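CMP/dCMP-type deaminase domain-containing protein (Aspergillus oryzae RIB40, PDB 7DRY) probably deaminates a pyrimidine intermediate of riboflavin biosynthesis, as a zinc-dependent Rib2 deaminase with the cytidine deaminase fold. Local coordinates at residues P23-V28 / G51-L56; V33-G38 / V94-M99. All coordinates share one frame; numbering follows the deposited sequence. Where two conformers were deposited one is given.

Interaction 1. Residues P23-V28 / G51-L56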
loop_
_atom_site.group_PDB
_atom_site.type_symbol
_atom_site.label_atom_id
_atom_site.label_comp_id
_atom_site.label_asym_id
_atom_site.label_seq_id
_atom_site.Cartn_x
_atom_site.Cartn_y
_atom_site.Cartn_z
ATOM N N PRO A 23 -18.992 2.383 6.645
ATOM C CA PRO A 23 -19.764 1.886 5.496
ATOM C C PRO A 23 -19.081 2.083 4.158
ATOM O O PRO A 23 -19.419 1.381 3.200
ATOM C CB PRO A 23 -21.074 2.687 5.574
ATOM C CG PRO A 23 -21.162 3.128 6.993
ATOM C CD PRO A 23 -19.756 3.353 7.449
ATOM N N THR A 24 -18.131 3.011 4.050
ATOM C CA THR A 24 -17.594 3.374 2.745
ATOM C C THR A 24 -16.073 3.338 2.673
ATOM O O THR A 24 -15.506 3.838 1.696
ATOM C CB THR A 24 -18.081 4.766 2.338
ATOM O OG1 THR A 24 -17.454 5.736 3.182
ATOM C CG2 THR A 24 -19.591 4.867 2.492
ATOM N N ASN A 25 -15.395 2.804 3.674
ATOM C CA ASN A 25 -13.945 2.728 3.608
ATOM C C ASN A 25 -13.491 1.314 3.258
ATOM O O ASN A 25 -14.273 0.362 3.227
ATOM C CB ASN A 25 -13.283 3.269 4.884
ATOM C CG ASN A 25 -13.431 2.342 6.081
ATOM O OD1 ASN A 25 -14.219 1.391 6.066
ATOM N ND2 ASN A 25 -12.675 2.628 7.141
ATOM N N PHE A 26 -12.212 1.202 2.931
ATOM C CA PHE A 26 -11.578 -0.077 2.641
ATOM C C PHE A 26 -10.395 -0.190 3.584
ATOM O O PHE A 26 -9.429 0.570 3.469
ATOM C CB PHE A 26 -11.145 -0.143 1.175
ATOM C CG PHE A 26 -12.288 -0.380 0.227
ATOM C CD1 PHE A 26 -13.147 0.652 -0.120
ATOM C CD2 PHE A 26 -12.514 -1.640 -0.296
ATOM C CE1 PHE A 26 -14.219 0.428 -0.985
ATOM C CE2 PHE A 26 -13.578 -1.874 -1.162
ATOM C CZ PHE A 26 -14.428 -0.840 -1.507
ATOM N N ARG A 27 -10.493 -1.122 4.525
ATOM C CA ARG A 27 -9.524 -1.253 5.606
ATOM C C ARG A 27 -8.306 -2.007 5.098
ATOM O O ARG A 27 -8.380 -3.213 4.834
ATOM C CB ARG A 27 -10.170 -1.970 6.783
ATOM C CG ARG A 27 -11.332 -1.184 7.345
ATOM C CD ARG A 27 -12.191 -2.055 8.214
ATOM N NE ARG A 27 -11.624 -2.258 9.542
ATOM C CZ ARG A 27 -11.475 -3.450 10.122
ATOM N NH1 ARG A 27 -11.812 -4.563 9.479
ATOM N NH2 ARG A 27 -11.005 -3.520 11.353
ATOM N N VAL A 28 -7.193 -1.286 4.962
ATOM C CA VAL A 28 -5.988 -1.764 4.304
ATOM C C VAL A 28 -4.804 -1.421 5.201
ATOM O O VAL A 28 -4.853 -0.467 5.982
ATOM C CB VAL A 28 -5.874 -1.113 2.898
ATOM C CG1 VAL A 28 -4.560 -1.450 2.204
ATOM C CG2 VAL A 28 -7.032 -1.544 2.016
ATOM N N GLY A 51 1.529 1.957 7.870
ATOM C CA GLY A 51 0.313 2.758 7.952
ATOM C C GLY A 51 -0.909 1.918 7.660
ATOM O O GLY A 51 -0.820 0.787 7.176
ATOM N N TYR A 52 -2.071 2.480 7.986
ATOM C CA TYR A 52 -3.328 1.802 7.705
ATOM C C TYR A 52 -4.423 2.824 7.422
ATOM O O TYR A 52 -4.303 4.005 7.756
ATOM C CB TYR A 52 -3.732 0.857 8.847
ATOM C CG TYR A 52 -3.859 1.514 10.198
ATOM C CD1 TYR A 52 -2.776 1.600 11.064
ATOM C CD2 TYR A 52 -5.077 2.026 10.621
ATOM C CE1 TYR A 52 -2.912 2.197 12.308
ATOM C CE2 TYR A 52 -5.215 2.628 11.856
ATOM C CZ TYR A 52 -4.119 2.708 12.694
ATOM O OH TYR A 52 -4.257 3.295 13.938
ATOM N N THR A 53 -5.498 2.349 6.793
ATOM C CA THR A 53 -6.584 3.233 6.384
ATOM C C THR A 53 -7.125 4.008 7.582
ATOM O O THR A 53 -7.449 3.427 8.619
ATOM C CB THR A 53 -7.708 2.378 5.803
ATOM O OG1 THR A 53 -7.223 1.667 4.657
ATOM C CG2 THR A 53 -8.907 3.244 5.409
ATOM N N MET A 54 -7.237 5.324 7.434
ATOM C CA MET A 54 -7.862 6.195 8.425
ATOM C C MET A 54 -7.099 6.244 9.738
ATOM O O MET A 54 -7.645 6.661 10.763
ATOM C CB MET A 54 -9.354 5.905 8.622
ATOM C CG MET A 54 -10.160 6.362 7.408
ATOM S SD MET A 54 -11.887 5.884 7.484
ATOM C CE MET A 54 -12.536 6.735 6.045
ATOM N N GLU A 55 -5.831 5.836 9.715
ATOM C CA GLU A 55 -4.951 6.080 10.849
ATOM C C GLU A 55 -4.831 7.571 11.097
ATOM O O GLU A 55 -4.890 8.030 12.241
ATOM C CB GLU A 55 -3.583 5.477 10.534
ATOM C CG GLU A 55 -2.530 5.611 11.632
ATOM C CD GLU A 55 -1.209 4.995 11.214
ATOM O OE1 GLU A 55 -1.026 4.759 10.004
ATOM O OE2 GLU A 55 -0.366 4.742 12.099
ATOM N N LEU A 56 -4.664 8.344 10.035
ATOM C CA LEU A 56 -4.626 9.792 10.137
ATOM C C LEU A 56 -6.008 10.357 9.835
ATOM O O LEU A 56 -6.767 9.794 9.041
ATOM C CB LEU A 56 -3.585 10.351 9.164
ATOM C CG LEU A 56 -2.230 9.669 9.381
ATOM C CD1 LEU A 56 -1.191 10.170 8.402
ATOM C CD2 LEU A 56 -1.750 9.846 10.832
#
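T53 turns OG1 to the side of its own backbone N, opposite the carbonyl carbon (chi1 -61°), and so carries the hydroxyl straight to the backbone of 23-28. There OG1 donates to F26 O at 2.7 Å, lying in the carbonyl plane, while V28 N stands 3.0 Å from the same OG1. The other branch, CG2, lies anti to the T53 backbone N and packs beside the F26 carbonyl. One residue before F26, N25 holds CG between its backbone N and carbonyl carbon (chi1 73°), which brings ND2 alongside the M54 sulfur. The M54 chain runs extended beyond CG and lays SD 3.4 Å from N25 ND2, a weak N-H...S hydrogen bond; its methyl CE rests on N25 CB at 3.7 Å. The stronger partner of ND2 is P20 O, and OD1 takes R22 N, so the amide is held mainly by its own loop, and the sulfur is a weak additional acceptor. Between the backbones, T53 N donates to V28 O at 3.0 Å, and Y52 CA approaches that oxygen at 3.2 Å as a CA-H...O contact. The two chains run nearly antiparallel here, just beyond the end of strand 46-52. A type II turn from Y52 to E55 then bends the chain away; E55 OE1 accepts Y52 N at 3.2 Å, from above the carboxylate plane, and E55 CB sits over the centre of the Y52 ring. F26 O and V28 O are thus both satisfied by T53, one through its hydroxyl and the other through its N-H. Such pairing by a side chain and a main-chain amide of one buried residue holds the loop before strand 29-36 against the end of strand 46-52, close to zinc ligand H61.

Interaction 2. Residues V33-G38 / V94-M99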
loop_
_atom_site.group_PDB
_atom_site.type_symbol
_atom_site.label_atom_id
_atom_site.label_comp_id
_atom_site.label_asym_id
_atom_site.label_seq_id
_atom_site.Cartn_x
_atom_site.Cartn_y
_atom_site.Cartn_z
ATOM N N VAL A 33 9.511 -1.250 3.355
ATOM C CA VAL A 33 10.690 -2.014 3.756
ATOM C C VAL A 33 11.885 -1.564 2.923
ATOM O O VAL A 33 11.748 -1.299 1.723
ATOM C CB VAL A 33 10.428 -3.518 3.524
ATOM C CG1 VAL A 33 11.651 -4.363 3.870
ATOM C CG2 VAL A 33 9.202 -3.977 4.328
ATOM N N SER A 34 13.061 -1.497 3.552
ATOM C CA SER A 34 14.336 -1.347 2.847
ATOM C C SER A 34 15.003 -2.716 2.763
ATOM O O SER A 34 15.250 -3.357 3.793
ATOM C CB SER A 34 15.268 -0.361 3.551
ATOM O OG SER A 34 16.581 -0.424 2.999
ATOM N N ARG A 35 15.295 -3.153 1.545
ATOM C CA ARG A 35 15.751 -4.508 1.271
ATOM C C ARG A 35 17.009 -4.454 0.414
ATOM O O ARG A 35 17.104 -3.649 -0.519
ATOM C CB ARG A 35 14.640 -5.264 0.517
ATOM C CG ARG A 35 15.029 -6.627 -0.015
ATOM C CD ARG A 35 13.776 -7.402 -0.410
ATOM N NE ARG A 35 12.966 -7.717 0.760
ATOM C CZ ARG A 35 11.657 -7.958 0.723
ATOM N NH1 ARG A 35 11.001 -7.929 -0.435
ATOM N NH2 ARG A 35 11.006 -8.228 1.846
ATOM N N LYS A 36 17.968 -5.328 0.706
ATOM C CA LYS A 36 19.150 -5.414 -0.140
ATOM C C LYS A 36 18.754 -5.848 -1.546
ATOM O O LYS A 36 17.906 -6.724 -1.727
ATOM C CB LYS A 36 20.153 -6.421 0.437
ATOM C CG LYS A 36 20.869 -5.941 1.687
ATOM C CD LYS A 36 21.749 -4.734 1.400
ATOM C CE LYS A 36 22.888 -5.071 0.458
ATOM N NZ LYS A 36 24.142 -5.482 1.157
ATOM N N GLU A 37 19.347 -5.216 -2.553
ATOM C CA GLU A 37 19.102 -5.658 -3.915
ATOM C C GLU A 37 19.864 -6.946 -4.185
ATOM O O GLU A 37 20.917 -7.203 -3.601
ATOM C CB GLU A 37 19.499 -4.576 -4.918
ATOM C CG GLU A 37 18.404 -3.528 -5.079
ATOM C CD GLU A 37 18.929 -2.164 -5.443
ATOM O OE1 GLU A 37 18.145 -1.347 -5.983
ATOM O OE2 GLU A 37 20.118 -1.900 -5.192
ATOM N N GLY A 38 19.312 -7.771 -5.069
ATOM C CA GLY A 38 19.971 -9.018 -5.410
ATOM C C GLY A 38 19.472 -10.192 -4.592
ATOM O O GLY A 38 18.295 -10.252 -4.245
ATOM N N VAL A 94 10.608 -1.217 -0.877
ATOM C CA VAL A 94 9.510 -2.058 -1.327
ATOM C C VAL A 94 8.342 -1.796 -0.392
ATOM O O VAL A 94 8.525 -1.739 0.828
ATOM C CB VAL A 94 9.922 -3.540 -1.259
ATOM C CG1 VAL A 94 8.741 -4.441 -1.507
ATOM C CG2 VAL A 94 11.064 -3.816 -2.237
ATOM N N MET A 95 7.148 -1.629 -0.950
ATOM C CA MET A 95 5.945 -1.471 -0.145
ATOM C C MET A 95 5.049 -2.691 -0.284
ATOM O O MET A 95 4.720 -3.107 -1.401
ATOM C CB MET A 95 5.179 -0.200 -0.511
ATOM C CG MET A 95 4.006 0.045 0.438
ATOM S SD MET A 95 3.023 1.502 0.047
ATOM C CE MET A 95 4.044 2.782 0.788
ATOM N N TYR A 96 4.685 -3.275 0.855
ATOM C CA TYR A 96 3.642 -4.286 0.926
ATOM C C TYR A 96 2.334 -3.606 1.304
ATOM O O TYR A 96 2.308 -2.694 2.136
ATOM C CB TYR A 96 3.984 -5.323 1.996
ATOM C CG TYR A 96 5.157 -6.198 1.643
ATOM C CD1 TYR A 96 6.467 -5.821 1.970
ATOM C CD2 TYR A 96 4.968 -7.413 0.989
ATOM C CE1 TYR A 96 7.548 -6.632 1.637
ATOM C CE2 TYR A 96 6.042 -8.224 0.649
ATOM C CZ TYR A 96 7.326 -7.838 0.984
ATOM O OH TYR A 96 8.382 -8.641 0.657
ATOM N N VAL A 97 1.247 -4.031 0.673
ATOM C CA VAL A 97 -0.063 -3.459 0.962
ATOM C C VAL A 97 -1.100 -4.530 0.660
ATOM O O VAL A 97 -0.928 -5.303 -0.281
ATOM C CB VAL A 97 -0.263 -2.152 0.160
ATOM C CG1 VAL A 97 -0.078 -2.384 -1.320
ATOM C CG2 VAL A 97 -1.602 -1.519 0.442
ATOM N N THR A 98 -2.154 -4.620 1.482
ATOM C CA THR A 98 -3.051 -5.762 1.305
ATOM C C THR A 98 -3.755 -5.708 -0.046
ATOM O O THR A 98 -3.904 -6.739 -0.707
ATOM C CB THR A 98 -4.049 -5.918 2.458
ATOM O OG1 THR A 98 -4.843 -4.734 2.590
ATOM C CG2 THR A 98 -3.332 -6.221 3.769
ATOM N N MET A 99 -4.180 -4.522 -0.483
ATOM C CA MET A 99 -4.892 -4.371 -1.747
ATOM C C MET A 99 -4.072 -3.542 -2.730
ATOM O O MET A 99 -3.201 -2.764 -2.339
ATOM C CB MET A 99 -6.259 -3.714 -1.513
ATOM C CG MET A 99 -7.163 -4.499 -0.556
ATOM S SD MET A 99 -8.832 -3.858 -0.447
ATOM C CE MET A 99 -9.522 -4.383 -2.025
#
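R35 meets Y96 end-on: both terminal nitrogens, NH1 and NH2, give a hydrogen bond to the one phenol oxygen, each 2.9 Å from OH. Both bonds are bent, at about 145°, because a single acceptor sits between the two N-H groups. OH lies in the guanidinium plane, and NH2 in turn lies at the edge of the tyrosine ring, near its plane; yet the two flat groups are turned 71° from each other, so they do not stack. A bend at chi3 (-66°) in an otherwise extended arginine swings the guanidinium round to the ring. The same NH2 forms a salt bridge with D45, and OH is also hydrogen-bonded to H5 ND1, so both ends have a further polar partner. Nearer the strand, V33 CG2 reaches the ring at its edge, 4.1 Å from CD1, while the ring stacks with Y8 and Y131. V33 and V94 form an antiparallel hydrogen-bonded pair, V33 N to V94 O and V94 N to V33 O both at 2.8 Å, and their side chains share the face that R35 and Y96 occupy. Strands 29-36 and 91-97 are thereby paired, 91-97 being the middle strand and 29-36 lying between it and edge strand 46-52, in the mixed five-stranded sheet, with order 2-1-3-4-5, that characterises the cytidine deaminase fold.

Both interactions reach the same sheet, interaction 1 at the loop before strand 29-36 and the end of 46-52, interaction 2 on strands 29-36 and 91-97; their centres are about 20 Å apart on opposite sides of the centre of the chain. Strand 29-36 joins them: 23-28 leads into it and 33-38 contains its last residues. They touch where V28 of interaction 1 packs on the end of 94-99, with V28 CG1 3.3 Å from T98 OG1 and 3.4 Å from V97 CG2. The V28 side chain is about 7 Å from the zinc ion held by H61, C102 and C112, and about 4 Å from that of E63. Interaction 2 is more remote, the Y96 side chain being about 9 Å from that of E63.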